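Side-chain contacts in DNMT2 (PDB 4H0N), which probably methylates a cytosine in the anticodon loop of tRNA(Asp), with S-adenosylmethionine as methyl donor, and can also methylate cytosines in DNA: residues D134-C139 / Y162-R167; R184-F189 / L328-E333; K212-A217 / L276-K281; K288-I293 / Q310-L315. The protein carries 3 engineered substitutions. One frame throughout, in Å; residues are numbered along the deposited sequence.

All four contacts are apolar, with no hydrogen bond across any pair of segments; they differ in burial and in the elements they join. Interactions 1 and 2 lie on opposite faces of the seven-stranded methyltransferase sheet: interaction 1 sets a helix on one face of strand 161-168, and interaction 2 sets a loop against the helix that packs on the other, R167 bonding through NH1 to the carbonyl of L331. Interaction 4, helix against helix, lies closest to the centre of the chain and near the cofactor. Interaction 3 is remote, its centre about 47 Å from that of interaction 1, and alone involves an aromatic face. Interactions 1 and 4 are fully buried; interactions 2 and 3 are largely so, with P186 and K278 at their exposed margins.

Interaction 1: D134-C139 / Y162-R167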
loop_
_atom_site.group_PDB
_atom_site.type_symbol
_atom_site.label_atom_id
_atom_site.label_comp_id
_atom_site.label_asym_id
_atom_site.label_seq_id
_atom_site.Cartn_x
_atom_site.Cartn_y
_atom_site.Cartn_z
ATOM N N ASP A 134 5.831 -10.793 -20.488
ATOM C CA ASP A 134 5.889 -11.716 -21.608
ATOM C C ASP A 134 4.563 -12.444 -21.807
ATOM O O ASP A 134 4.173 -12.740 -22.935
ATOM C CB ASP A 134 6.995 -12.734 -21.372
ATOM C CG ASP A 134 7.178 -13.665 -22.536
ATOM O OD1 ASP A 134 8.032 -13.358 -23.396
ATOM O OD2 ASP A 134 6.469 -14.695 -22.592
ATOM N N LYS A 135 3.876 -12.736 -20.707
ATOM C CA LYS A 135 2.587 -13.403 -20.788
ATOM C C LYS A 135 1.519 -12.431 -21.272
ATOM O O LYS A 135 0.560 -12.833 -21.926
ATOM C CB LYS A 135 2.184 -14.011 -19.441
ATOM C CG LYS A 135 1.053 -15.027 -19.546
ATOM C CD LYS A 135 1.468 -16.169 -20.465
ATOM C CE LYS A 135 0.285 -16.993 -20.952
ATOM N NZ LYS A 135 -0.312 -17.843 -19.889
ATOM N N LEU A 136 1.684 -11.154 -20.948
ATOM C CA LEU A 136 0.762 -10.132 -21.435
ATOM C C LEU A 136 0.797 -10.024 -22.968
ATOM O O LEU A 136 -0.245 -10.078 -23.626
ATOM C CB LEU A 136 1.063 -8.771 -20.801
ATOM C CG LEU A 136 0.838 -8.602 -19.295
ATOM C CD1 LEU A 136 1.137 -7.168 -18.873
ATOM C CD2 LEU A 136 -0.577 -8.981 -18.906
ATOM N N LYS A 137 1.997 -9.872 -23.522
ATOM C CA LYS A 137 2.170 -9.756 -24.965
ATOM C C LYS A 137 1.578 -10.961 -25.680
ATOM O O LYS A 137 0.965 -10.826 -26.734
ATOM C CB LYS A 137 3.653 -9.647 -25.323
ATOM C CG LYS A 137 4.327 -8.346 -24.942
ATOM C CD LYS A 137 5.830 -8.459 -25.172
ATOM C CE LYS A 137 6.416 -7.179 -25.746
ATOM N NZ LYS A 137 6.165 -6.000 -24.871
ATOM N N GLU A 138 1.778 -12.137 -25.093
ATOM C CA GLU A 138 1.295 -13.392 -25.655
ATOM C C GLU A 138 -0.221 -13.413 -25.730
ATOM O O GLU A 138 -0.793 -14.019 -26.638
ATOM C CB GLU A 138 1.768 -14.563 -24.791
ATOM C CG GLU A 138 2.665 -15.564 -25.496
ATOM C CD GLU A 138 3.505 -16.371 -24.522
ATOM O OE1 GLU A 138 2.928 -17.050 -23.645
ATOM O OE2 GLU A 138 4.747 -16.314 -24.623
ATOM N N CYS A 139 -0.866 -12.755 -24.770
ATOM C CA CYS A 139 -2.322 -12.776 -24.667
ATOM C C CYS A 139 -2.952 -11.520 -25.260
ATOM O O CYS A 139 -4.100 -11.186 -24.956
ATOM C CB CYS A 139 -2.754 -12.953 -23.211
ATOM S SG CYS A 139 -2.120 -14.462 -22.434
ATOM N N TYR A 162 5.895 -0.197 -7.741
ATOM C CA TYR A 162 5.781 -0.556 -9.144
ATOM C C TYR A 162 4.312 -0.683 -9.503
ATOM O O TYR A 162 3.519 -1.200 -8.716
ATOM C CB TYR A 162 6.488 -1.887 -9.398
ATOM C CG TYR A 162 6.184 -2.511 -10.740
ATOM C CD1 TYR A 162 6.982 -2.249 -11.847
ATOM C CD2 TYR A 162 5.101 -3.370 -10.901
ATOM C CE1 TYR A 162 6.708 -2.826 -13.076
ATOM C CE2 TYR A 162 4.818 -3.943 -12.120
ATOM C CZ TYR A 162 5.624 -3.674 -13.203
ATOM O OH TYR A 162 5.334 -4.251 -14.417
ATOM N N TYR A 163 3.952 -0.226 -10.699
ATOM C CA TYR A 163 2.594 -0.410 -11.201
ATOM C C TYR A 163 2.587 -0.840 -12.654
ATOM O O TYR A 163 3.445 -0.440 -13.440
ATOM C CB TYR A 163 1.775 0.867 -11.067
ATOM C CG TYR A 163 1.577 1.319 -9.646
ATOM C CD1 TYR A 163 0.523 0.829 -8.884
ATOM C CD2 TYR A 163 2.442 2.239 -9.062
ATOM C CE1 TYR A 163 0.334 1.249 -7.581
ATOM C CE2 TYR A 163 2.264 2.658 -7.759
ATOM C CZ TYR A 163 1.207 2.162 -7.026
ATOM O OH TYR A 163 1.019 2.576 -5.731
ATOM N N CYS A 164 1.601 -1.655 -13.003
ATOM C CA CYS A 164 1.385 -2.033 -14.385
ATOM C C CYS A 164 -0.097 -1.927 -14.724
ATOM O O CYS A 164 -0.934 -2.579 -14.098
ATOM C CB CYS A 164 1.887 -3.456 -14.629
ATOM S SG CYS A 164 1.672 -4.013 -16.333
ATOM N N THR A 165 -0.422 -1.080 -15.692
ATOM C CA THR A 165 -1.782 -1.016 -16.214
ATOM C C THR A 165 -1.828 -1.782 -17.531
ATOM O O THR A 165 -1.330 -1.309 -18.549
ATOM C CB THR A 165 -2.260 0.435 -16.414
ATOM O OG1 THR A 165 -1.240 1.192 -17.077
ATOM C CG2 THR A 165 -2.563 1.086 -15.074
ATOM N N ALA A 166 -2.402 -2.981 -17.496
ATOM C CA ALA A 166 -2.444 -3.855 -18.663
ATOM C C ALA A 166 -3.854 -3.908 -19.223
ATOM O O ALA A 166 -4.832 -3.892 -18.477
ATOM C CB ALA A 166 -1.957 -5.243 -18.309
ATOM N N ARG A 167 -3.948 -3.990 -20.543
ATOM C CA ARG A 167 -5.203 -3.762 -21.231
ATOM C C ARG A 167 -5.241 -4.542 -22.551
ATOM O O ARG A 167 -4.210 -4.711 -23.208
ATOM C CB ARG A 167 -5.314 -2.269 -21.504
ATOM C CG ARG A 167 -6.686 -1.771 -21.809
ATOM C CD ARG A 167 -6.594 -0.322 -22.221
ATOM N NE ARG A 167 -7.536 -0.007 -23.290
ATOM C CZ ARG A 167 -8.586 0.787 -23.143
ATOM N NH1 ARG A 167 -8.826 1.365 -21.972
ATOM N NH2 ARG A 167 -9.390 1.012 -24.171
#
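L136 is the one helix residue that meets the strand, and it does so through its two methyl groups. CD1 lies 3.7 Å from A166 CB and 4.1 Å from C164 SG, bridging two side chains that point the same way from the strand. CD2 takes a second hold on the alanine, 4.0 Å from A166 CB, so the branched end of the leucine straddles that small methyl. With L136 CG anti to the carbonyl carbon (chi1 -66°) and the chain extended beyond it, the fork is carried out to the strand. On the other side, C164 SG is anti to its backbone N and projects from the strand surface toward CD1. These apolar touches make up the whole contact.

No hydrogen bond crosses between the two; the strand bonds to its neighbouring strands, and the helix closes with C139 N to L136 O at 3.0 Å, where C139 leaves helical geometry. K135, one residue before the leucine, turns its amine to the carbonyl of I103 and, weakly, to D107, a calcium ligand.

In the class I methyltransferase fold, helix 127-138 covers one face of the sheet here, L136 also resting on L106 and F141. Strand 161-168 runs antiparallel between strands 114-119 and 141-148, and its alternate residues Y163 and T165 face helix 321-332 on the other side.

Interaction 2: R184-F189 / L328-E333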
loop_
_atom_site.group_PDB
_atom_site.type_symbol
_atom_site.label_atom_id
_atom_site.label_comp_id
_atom_site.label_asym_id
_atom_site.label_seq_id
_atom_site.Cartn_x
_atom_site.Cartn_y
_atom_site.Cartn_z
ATOM N N ARG A 184 6.286 9.677 -13.369
ATOM C CA ARG A 184 5.167 10.487 -12.905
ATOM C C ARG A 184 4.065 10.615 -13.951
ATOM O O ARG A 184 4.339 10.705 -15.145
ATOM C CB ARG A 184 5.635 11.864 -12.432
ATOM C CG ARG A 184 6.431 12.657 -13.442
ATOM C CD ARG A 184 6.479 14.112 -12.992
ATOM N NE ARG A 184 7.109 15.014 -13.954
ATOM C CZ ARG A 184 6.574 15.343 -15.128
ATOM N NH1 ARG A 184 5.410 14.822 -15.499
ATOM N NH2 ARG A 184 7.210 16.180 -15.939
ATOM N N LEU A 185 2.820 10.606 -13.482
ATOM C CA LEU A 185 1.646 10.708 -14.345
ATOM C C LEU A 185 1.663 12.015 -15.138
ATOM O O LEU A 185 2.290 12.990 -14.711
ATOM C CB LEU A 185 0.370 10.627 -13.500
ATOM C CG LEU A 185 0.333 9.581 -12.381
ATOM C CD1 LEU A 185 -0.166 10.216 -11.093
ATOM C CD2 LEU A 185 -0.534 8.386 -12.747
ATOM N N PRO A 186 0.985 12.035 -16.301
ATOM C CA PRO A 186 0.868 13.234 -17.149
ATOM C C PRO A 186 0.215 14.398 -16.417
ATOM O O PRO A 186 0.551 15.558 -16.653
ATOM C CB PRO A 186 -0.052 12.772 -18.283
ATOM C CG PRO A 186 0.130 11.297 -18.340
ATOM C CD PRO A 186 0.362 10.853 -16.928
ATOM N N LYS A 187 -0.728 14.072 -15.542
ATOM C CA LYS A 187 -1.404 15.059 -14.720
ATOM C C LYS A 187 -0.481 15.516 -13.594
ATOM O O LYS A 187 0.060 14.690 -12.855
ATOM C CB LYS A 187 -2.688 14.455 -14.145
ATOM C CG LYS A 187 -3.471 15.384 -13.244
ATOM C CD LYS A 187 -4.836 14.799 -12.920
ATOM C CE LYS A 187 -5.607 15.695 -11.968
ATOM N NZ LYS A 187 -5.556 17.111 -12.410
ATOM N N ASP A 188 -0.295 16.829 -13.477
ATOM C CA ASP A 188 0.536 17.403 -12.423
ATOM C C ASP A 188 -0.334 17.815 -11.239
ATOM O O ASP A 188 -1.293 18.578 -11.397
ATOM C CB ASP A 188 1.309 18.614 -12.955
ATOM C CG ASP A 188 2.518 18.968 -12.100
ATOM O OD1 ASP A 188 2.530 18.626 -10.896
ATOM O OD2 ASP A 188 3.460 19.594 -12.635
ATOM N N PHE A 189 0.004 17.314 -10.053
ATOM C CA PHE A 189 -0.771 17.625 -8.855
ATOM C C PHE A 189 -0.123 18.718 -8.018
ATOM O O PHE A 189 -0.658 19.118 -6.986
ATOM C CB PHE A 189 -1.001 16.369 -8.018
ATOM C CG PHE A 189 -1.853 15.337 -8.701
ATOM C CD1 PHE A 189 -1.286 14.414 -9.570
ATOM C CD2 PHE A 189 -3.220 15.287 -8.474
ATOM C CE1 PHE A 189 -2.068 13.461 -10.200
ATOM C CE2 PHE A 189 -4.009 14.333 -9.099
ATOM C CZ PHE A 189 -3.431 13.420 -9.964
ATOM N N LEU A 328 -6.272 4.037 -12.432
ATOM C CA LEU A 328 -7.549 3.516 -12.919
ATOM C C LEU A 328 -8.165 4.438 -13.969
ATOM O O LEU A 328 -8.689 3.963 -14.976
ATOM C CB LEU A 328 -8.531 3.280 -11.767
ATOM C CG LEU A 328 -8.299 2.032 -10.908
ATOM C CD1 LEU A 328 -9.205 2.042 -9.688
ATOM C CD2 LEU A 328 -8.527 0.778 -11.721
ATOM N N LYS A 329 -8.094 5.748 -13.740
ATOM C CA LYS A 329 -8.559 6.717 -14.735
ATOM C C LYS A 329 -7.797 6.557 -16.045
ATOM O O LYS A 329 -8.390 6.564 -17.124
ATOM C CB LYS A 329 -8.414 8.153 -14.228
ATOM C CG LYS A 329 -9.332 8.486 -13.074
ATOM C CD LYS A 329 -9.036 9.862 -12.509
ATOM C CE LYS A 329 -9.654 10.014 -11.135
ATOM N NZ LYS A 329 -9.936 11.436 -10.810
ATOM N N ILE A 330 -6.484 6.403 -15.942
ATOM C CA ILE A 330 -5.643 6.246 -17.117
ATOM C C ILE A 330 -5.929 4.923 -17.829
ATOM O O ILE A 330 -6.099 4.886 -19.050
ATOM C CB ILE A 330 -4.157 6.348 -16.735
ATOM C CG1 ILE A 330 -3.808 7.798 -16.403
ATOM C CG2 ILE A 330 -3.268 5.836 -17.851
ATOM C CD1 ILE A 330 -2.412 7.984 -15.891
ATOM N N LEU A 331 -6.006 3.847 -17.053
ATOM C CA LEU A 331 -6.236 2.512 -17.592
ATOM C C LEU A 331 -7.541 2.397 -18.386
ATOM O O LEU A 331 -7.629 1.626 -19.344
ATOM C CB LEU A 331 -6.220 1.481 -16.458
ATOM C CG LEU A 331 -6.475 0.011 -16.821
ATOM C CD1 LEU A 331 -5.505 -0.468 -17.895
ATOM C CD2 LEU A 331 -6.401 -0.881 -15.590
ATOM N N PHE A 332 -8.549 3.169 -17.997
ATOM C CA PHE A 332 -9.876 3.041 -18.588
ATOM C C PHE A 332 -10.226 4.152 -19.575
ATOM O O PHE A 332 -11.325 4.169 -20.133
ATOM C CB PHE A 332 -10.942 2.947 -17.492
ATOM C CG PHE A 332 -10.940 1.632 -16.763
ATOM C CD1 PHE A 332 -11.919 0.683 -17.017
ATOM C CD2 PHE A 332 -9.949 1.333 -15.838
ATOM C CE1 PHE A 332 -11.916 -0.536 -16.352
ATOM C CE2 PHE A 332 -9.944 0.120 -15.176
ATOM C CZ PHE A 332 -10.928 -0.815 -15.431
ATOM N N GLU A 333 -9.300 5.075 -19.803
ATOM C CA GLU A 333 -9.568 6.155 -20.739
ATOM C C GLU A 333 -9.501 5.639 -22.176
ATOM O O GLU A 333 -10.529 5.419 -22.823
ATOM C CB GLU A 333 -8.591 7.314 -20.534
ATOM C CG GLU A 333 -7.247 7.112 -21.203
ATOM C CD GLU A 333 -6.229 8.168 -20.805
ATOM O OE1 GLU A 333 -5.285 8.406 -21.588
ATOM O OE2 GLU A 333 -6.365 8.755 -19.709
#
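The CA atoms of L185 and I330 come within 9.0 Å where irregular segment 184-189 passes alongside the C-terminal helix, leaving side chains to bridge the gap. I330 does this with a single methyl: CG1 is anti to the carbonyl carbon (chi1 -73°) and chi2 is extended, which thrusts CD1 out toward the loop. There CD1 meets L185 CD2 at 3.7 Å, the two side chains crossing obliquely, and the CD corner of the P186 ring at 4.1 Å, approached end-on by the isoleucine methyl. Helix 321-332 is the last helix of the Rossmann-like methyltransferase fold; L328 and L331 pack it onto strand 114-119, while I330 faces the long connection that leads out from strand 161-168. L185 is buried and also leans on L327 and V153, whereas P186 is exposed. I330 is held through its backbone as well, its carbonyl accepting from W173 NE1. Further along the loop, K187 CG sits over the rim of the F189 ring, which touches K322 and E326 of the same helix.

Interaction 3: K212-A217 / L276-K281; sequences KMLRCA and LFKELK
A217 sets its methyl squarely over the ring of F277, CB standing 3.6 Å from the ring centroid and only 9° off the normal, a CH-pi contact over the face. The alanine closes a type I beta turn, L214 to A217, that starts on the last residue of the short helix 211-214; the ring belongs to the end of helix 271-278. Both lie far from the cofactor, in the part of the chain that probably corresponds to the smaller, target-recognition domain of C5-methyltransferases. F277 CG is anti to the carbonyl carbon (chi1 -75°), which swings the ring off the helix and beneath the turn.

Around the ring, Y260 packs edge-to-face and gives its hydroxyl to the carbonyl of A217, so one tyrosine touches both partners; F273 also meets the ring, with planes at about 45°. Replacing F277 by an alanine would probably leave the A217 methyl without the surface it rests on and open a gap beside Y260 and F273.

L214 supplies the second half of the contact. Its fork reaches over the last turn of the helix rather than the ring, with CD2 4.3 Å from F277 CB. K278 bends away at its end, but its aliphatic start flanks the leucine: L214 CD1 lies 3.9 Å from K278 CA and 4.0 Å from K278 CG.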
loop_
_atom_site.group_PDB
_atom_site.type_symbol
_atom_site.label_atom_id
_atom_site.label_comp_id
_atom_site.label_asym_id
_atom_site.label_seq_id
_atom_site.Cartn_x
_atom_site.Cartn_y
_atom_site.Cartn_z
ATOM N N LYS A 212 12.120 2.755 25.635
ATOM C CA LYS A 212 12.985 1.784 24.972
ATOM C C LYS A 212 13.238 2.212 23.529
ATOM O O LYS A 212 14.364 2.133 23.037
ATOM C CB LYS A 212 12.372 0.380 25.030
ATOM C CG LYS A 212 10.849 0.375 25.056
ATOM C CD LYS A 212 10.279 -0.683 24.116
ATOM C CE LYS A 212 9.215 -0.088 23.184
ATOM N NZ LYS A 212 8.933 -0.943 21.980
ATOM N N MET A 213 12.184 2.695 22.874
ATOM C CA MET A 213 12.268 3.239 21.522
ATOM C C MET A 213 13.076 4.526 21.459
ATOM O O MET A 213 13.843 4.740 20.521
ATOM C CB MET A 213 10.869 3.531 20.999
ATOM C CG MET A 213 10.142 2.314 20.506
ATOM S SD MET A 213 11.119 1.500 19.236
ATOM C CE MET A 213 10.240 -0.038 19.111
ATOM N N LEU A 214 12.887 5.385 22.459
ATOM C CA LEU A 214 13.565 6.671 22.516
ATOM C C LEU A 214 15.076 6.507 22.624
ATOM O O LEU A 214 15.821 7.466 22.425
ATOM C CB LEU A 214 13.032 7.514 23.675
ATOM C CG LEU A 214 11.596 8.020 23.552
ATOM C CD1 LEU A 214 11.231 8.876 24.744
ATOM C CD2 LEU A 214 11.418 8.806 22.274
ATOM N N ARG A 215 15.531 5.297 22.942
ATOM C CA ARG A 215 16.960 5.002 22.917
ATOM C C ARG A 215 17.494 5.060 21.486
ATOM O O ARG A 215 18.659 5.386 21.264
ATOM C CB ARG A 215 17.266 3.633 23.540
ATOM C CG ARG A 215 17.038 3.543 25.043
ATOM C CD ARG A 215 17.711 2.308 25.648
ATOM N NE ARG A 215 19.039 2.605 26.185
ATOM C CZ ARG A 215 20.167 2.029 25.780
ATOM N NH1 ARG A 215 20.144 1.107 24.827
ATOM N NH2 ARG A 215 21.324 2.370 26.331
ATOM N N CYS A 216 16.636 4.747 20.517
ATOM C CA CYS A 216 17.031 4.747 19.110
ATOM C C CYS A 216 16.718 6.072 18.418
ATOM O O CYS A 216 16.541 6.116 17.200
ATOM C CB CYS A 216 16.319 3.624 18.356
ATOM S SG CYS A 216 16.431 2.001 19.098
ATOM N N ALA A 217 16.655 7.147 19.196
ATOM C CA ALA A 217 16.238 8.450 18.681
ATOM C C ALA A 217 17.073 8.960 17.506
ATOM O O ALA A 217 16.594 9.762 16.707
ATOM C CB ALA A 217 16.216 9.479 19.803
ATOM N N LEU A 276 15.675 13.845 27.977
ATOM C CA LEU A 276 15.592 14.962 27.047
ATOM C C LEU A 276 14.610 14.665 25.914
ATOM O O LEU A 276 13.860 15.540 25.486
ATOM C CB LEU A 276 16.973 15.300 26.488
ATOM C CG LEU A 276 18.023 15.689 27.527
ATOM C CD1 LEU A 276 19.306 16.151 26.855
ATOM C CD2 LEU A 276 17.478 16.763 28.455
ATOM N N PHE A 277 14.612 13.426 25.437
ATOM C CA PHE A 277 13.703 13.020 24.372
ATOM C C PHE A 277 12.297 12.736 24.879
ATOM O O PHE A 277 11.336 12.803 24.115
ATOM C CB PHE A 277 14.252 11.803 23.629
ATOM C CG PHE A 277 15.381 12.130 22.710
ATOM C CD1 PHE A 277 15.139 12.735 21.490
ATOM C CD2 PHE A 277 16.687 11.850 23.067
ATOM C CE1 PHE A 277 16.176 13.052 20.638
ATOM C CE2 PHE A 277 17.727 12.164 22.222
ATOM C CZ PHE A 277 17.472 12.766 21.004
ATOM N N LYS A 278 12.180 12.410 26.162
ATOM C CA LYS A 278 10.878 12.191 26.777
ATOM C C LYS A 278 10.039 13.468 26.734
ATOM O O LYS A 278 8.814 13.409 26.602
ATOM C CB LYS A 278 11.041 11.713 28.221
ATOM C CG LYS A 278 10.597 10.281 28.479
ATOM C CD LYS A 278 9.324 10.239 29.313
ATOM C CE LYS A 278 9.451 11.133 30.539
ATOM N NZ LYS A 278 8.309 10.997 31.489
ATOM N N GLU A 279 10.703 14.619 26.824
ATOM C CA GLU A 279 10.011 15.904 26.901
ATOM C C GLU A 279 9.798 16.560 25.539
ATOM O O GLU A 279 9.414 17.731 25.458
ATOM C CB GLU A 279 10.725 16.859 27.869
ATOM C CG GLU A 279 12.156 17.226 27.491
ATOM C CD GLU A 279 12.946 17.798 28.664
ATOM O OE1 GLU A 279 13.085 17.095 29.689
ATOM O OE2 GLU A 279 13.430 18.946 28.564
ATOM N N LEU A 280 10.041 15.797 24.476
ATOM C CA LEU A 280 9.721 16.236 23.122
ATOM C C LEU A 280 8.307 15.818 22.716
ATOM O O LEU A 280 7.815 16.227 21.670
ATOM C CB LEU A 280 10.741 15.689 22.115
ATOM C CG LEU A 280 11.982 16.549 21.869
ATOM C CD1 LEU A 280 12.813 15.985 20.722
ATOM C CD2 LEU A 280 11.571 17.992 21.594
ATOM N N LYS A 281 7.670 15.005 23.556
ATOM C CA LYS A 281 6.357 14.418 23.280
ATOM C C LYS A 281 6.217 13.752 21.888
ATOM O O LYS A 281 5.143 13.782 21.276
ATOM C CB LYS A 281 5.207 15.404 23.593
ATOM C CG LYS A 281 4.883 16.433 22.487
ATOM C CD LYS A 281 3.759 17.396 22.898
ATOM C CE LYS A 281 4.155 18.792 22.761
ATOM N NZ LYS A 281 3.259 19.679 23.592
#

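Interaction 4: K288-I293 / Q310-L315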
loop_
_atom_site.group_PDB
_atom_site.type_symbol
_atom_site.label_atom_id
_atom_site.label_comp_id
_atom_site.label_asym_id
_atom_site.label_seq_id
_atom_site.Cartn_x
_atom_site.Cartn_y
_atom_site.Cartn_z
ATOM N N LYS A 288 -5.844 6.126 12.255
ATOM C CA LYS A 288 -6.735 7.048 11.562
ATOM C C LYS A 288 -5.945 8.011 10.681
ATOM O O LYS A 288 -6.281 8.227 9.515
ATOM C CB LYS A 288 -7.552 7.823 12.595
ATOM C CG LYS A 288 -8.641 8.711 12.034
ATOM C CD LYS A 288 -9.414 9.364 13.172
ATOM C CE LYS A 288 -10.499 10.294 12.660
ATOM N NZ LYS A 288 -11.209 10.967 13.783
ATOM N N GLU A 289 -4.888 8.583 11.249
ATOM C CA GLU A 289 -4.034 9.512 10.521
ATOM C C GLU A 289 -3.331 8.831 9.355
ATOM O O GLU A 289 -3.258 9.376 8.258
ATOM C CB GLU A 289 -3.022 10.160 11.466
ATOM C CG GLU A 289 -3.618 11.272 12.325
ATOM C CD GLU A 289 -2.816 11.555 13.593
ATOM O OE1 GLU A 289 -1.981 10.710 13.994
ATOM O OE2 GLU A 289 -3.033 12.632 14.191
ATOM N N VAL A 290 -2.817 7.630 9.592
ATOM C CA VAL A 290 -2.166 6.869 8.536
ATOM C C VAL A 290 -3.159 6.557 7.412
ATOM O O VAL A 290 -2.800 6.570 6.236
ATOM C CB VAL A 290 -1.551 5.575 9.092
ATOM C CG1 VAL A 290 -0.885 4.767 7.980
ATOM C CG2 VAL A 290 -0.562 5.903 10.203
ATOM N N LEU A 291 -4.412 6.300 7.780
ATOM C CA LEU A 291 -5.474 6.078 6.799
ATOM C C LEU A 291 -5.717 7.311 5.926
ATOM O O LEU A 291 -5.904 7.192 4.714
ATOM C CB LEU A 291 -6.772 5.635 7.489
ATOM C CG LEU A 291 -6.931 4.130 7.756
ATOM C CD1 LEU A 291 -8.038 3.858 8.761
ATOM C CD2 LEU A 291 -7.207 3.380 6.461
ATOM N N MET A 292 -5.709 8.488 6.549
ATOM C CA MET A 292 -5.858 9.756 5.833
ATOM C C MET A 292 -4.629 10.052 4.989
ATOM O O MET A 292 -4.738 10.557 3.872
ATOM C CB MET A 292 -6.080 10.909 6.810
ATOM C CG MET A 292 -7.428 10.920 7.495
ATOM S SD MET A 292 -8.788 10.983 6.322
ATOM C CE MET A 292 -9.709 9.526 6.822
ATOM N N ILE A 293 -3.461 9.748 5.540
ATOM C CA ILE A 293 -2.204 9.863 4.811
ATOM C C ILE A 293 -2.183 8.965 3.571
ATOM O O ILE A 293 -1.691 9.367 2.517
ATOM C CB ILE A 293 -0.999 9.541 5.723
ATOM C CG1 ILE A 293 -0.786 10.675 6.723
ATOM C CG2 ILE A 293 0.268 9.331 4.904
ATOM C CD1 ILE A 293 0.151 10.326 7.866
ATOM N N GLN A 310 -1.947 -5.041 15.150
ATOM C CA GLN A 310 -2.637 -5.576 14.003
ATOM C C GLN A 310 -2.927 -4.488 13.000
ATOM O O GLN A 310 -2.785 -4.682 11.812
ATOM C CB GLN A 310 -3.988 -6.134 14.422
ATOM C CG GLN A 310 -4.221 -7.610 14.215
ATOM C CD GLN A 310 -4.637 -8.292 15.510
ATOM O OE1 GLN A 310 -4.905 -9.491 15.530
ATOM N NE2 GLN A 310 -4.714 -7.515 16.600
ATOM N N CYS A 311 -3.365 -3.349 13.507
ATOM C CA CYS A 311 -3.715 -2.177 12.699
ATOM C C CYS A 311 -2.550 -1.725 11.834
ATOM O O CYS A 311 -2.683 -1.550 10.620
ATOM C CB CYS A 311 -4.127 -1.006 13.595
ATOM S SG CYS A 311 -5.807 -1.069 14.256
ATOM N N TYR A 312 -1.405 -1.532 12.477
ATOM C CA TYR A 312 -0.210 -1.074 11.787
ATOM C C TYR A 312 0.311 -2.102 10.784
ATOM O O TYR A 312 0.772 -1.731 9.708
ATOM C CB TYR A 312 0.864 -0.639 12.794
ATOM C CG TYR A 312 0.487 0.647 13.502
ATOM C CD1 TYR A 312 0.338 1.826 12.785
ATOM C CD2 TYR A 312 0.253 0.680 14.873
ATOM C CE1 TYR A 312 -0.016 3.002 13.410
ATOM C CE2 TYR A 312 -0.104 1.860 15.505
ATOM C CZ TYR A 312 -0.235 3.014 14.764
ATOM O OH TYR A 312 -0.587 4.197 15.358
ATOM N N ARG A 313 0.217 -3.386 11.119
ATOM C CA ARG A 313 0.580 -4.427 10.162
ATOM C C ARG A 313 -0.298 -4.359 8.904
ATOM O O ARG A 313 0.215 -4.361 7.785
ATOM C CB ARG A 313 0.505 -5.816 10.787
ATOM C CG ARG A 313 0.973 -6.913 9.840
ATOM C CD ARG A 313 0.742 -8.306 10.408
ATOM N NE ARG A 313 -0.678 -8.629 10.517
ATOM C CZ ARG A 313 -1.441 -9.015 9.498
ATOM N NH1 ARG A 313 -0.923 -9.122 8.281
ATOM N NH2 ARG A 313 -2.725 -9.288 9.692
ATOM N N LEU A 314 -1.616 -4.284 9.097
ATOM C CA LEU A 314 -2.569 -4.180 7.988
ATOM C C LEU A 314 -2.390 -2.905 7.161
ATOM O O LEU A 314 -2.471 -2.940 5.928
ATOM C CB LEU A 314 -4.011 -4.243 8.503
ATOM C CG LEU A 314 -4.483 -5.548 9.136
ATOM C CD1 LEU A 314 -5.866 -5.388 9.751
ATOM C CD2 LEU A 314 -4.473 -6.645 8.093
ATOM N N LEU A 315 -2.167 -1.784 7.846
ATOM C CA LEU A 315 -1.956 -0.495 7.188
ATOM C C LEU A 315 -0.669 -0.493 6.373
ATOM O O LEU A 315 -0.623 0.050 5.271
ATOM C CB LEU A 315 -1.915 0.633 8.217
ATOM C CG LEU A 315 -3.219 1.362 8.544
ATOM C CD1 LEU A 315 -4.341 0.391 8.840
ATOM C CD2 LEU A 315 -3.016 2.289 9.726
#
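V290 faces L315 and the ring of Y312, and each of its outer carbons has its own partner. Its CB lies 3.7 Å from L315 CD2. One branch, CG1, anti to the backbone N (chi1 179°), meets the same methyl, L315 CD2, at 3.7 Å, and comes within 4.2 Å of L315 CG, so the leucine tip nestles against the root and one arm of the valine. The other branch, CG2, is turned to Y312 and approaches the ring at its edge, near its plane, 4.4 Å from CE1. The tyrosine hydroxyl goes on to bond the carbonyl of F285, which helps fix the ring beside the valine. This is a buried helix-to-helix contact close to the cofactor pocket: the L315 side chain is about 4 Å from that of I13, a probable cofactor-binding residue, and about 8 Å from the bound S-adenosylhomocysteine. Helix 308-316 packs on helix 287-293, which meets it through P287 as well, and on helix 37-46, where L314 touches V38, A39 and V42.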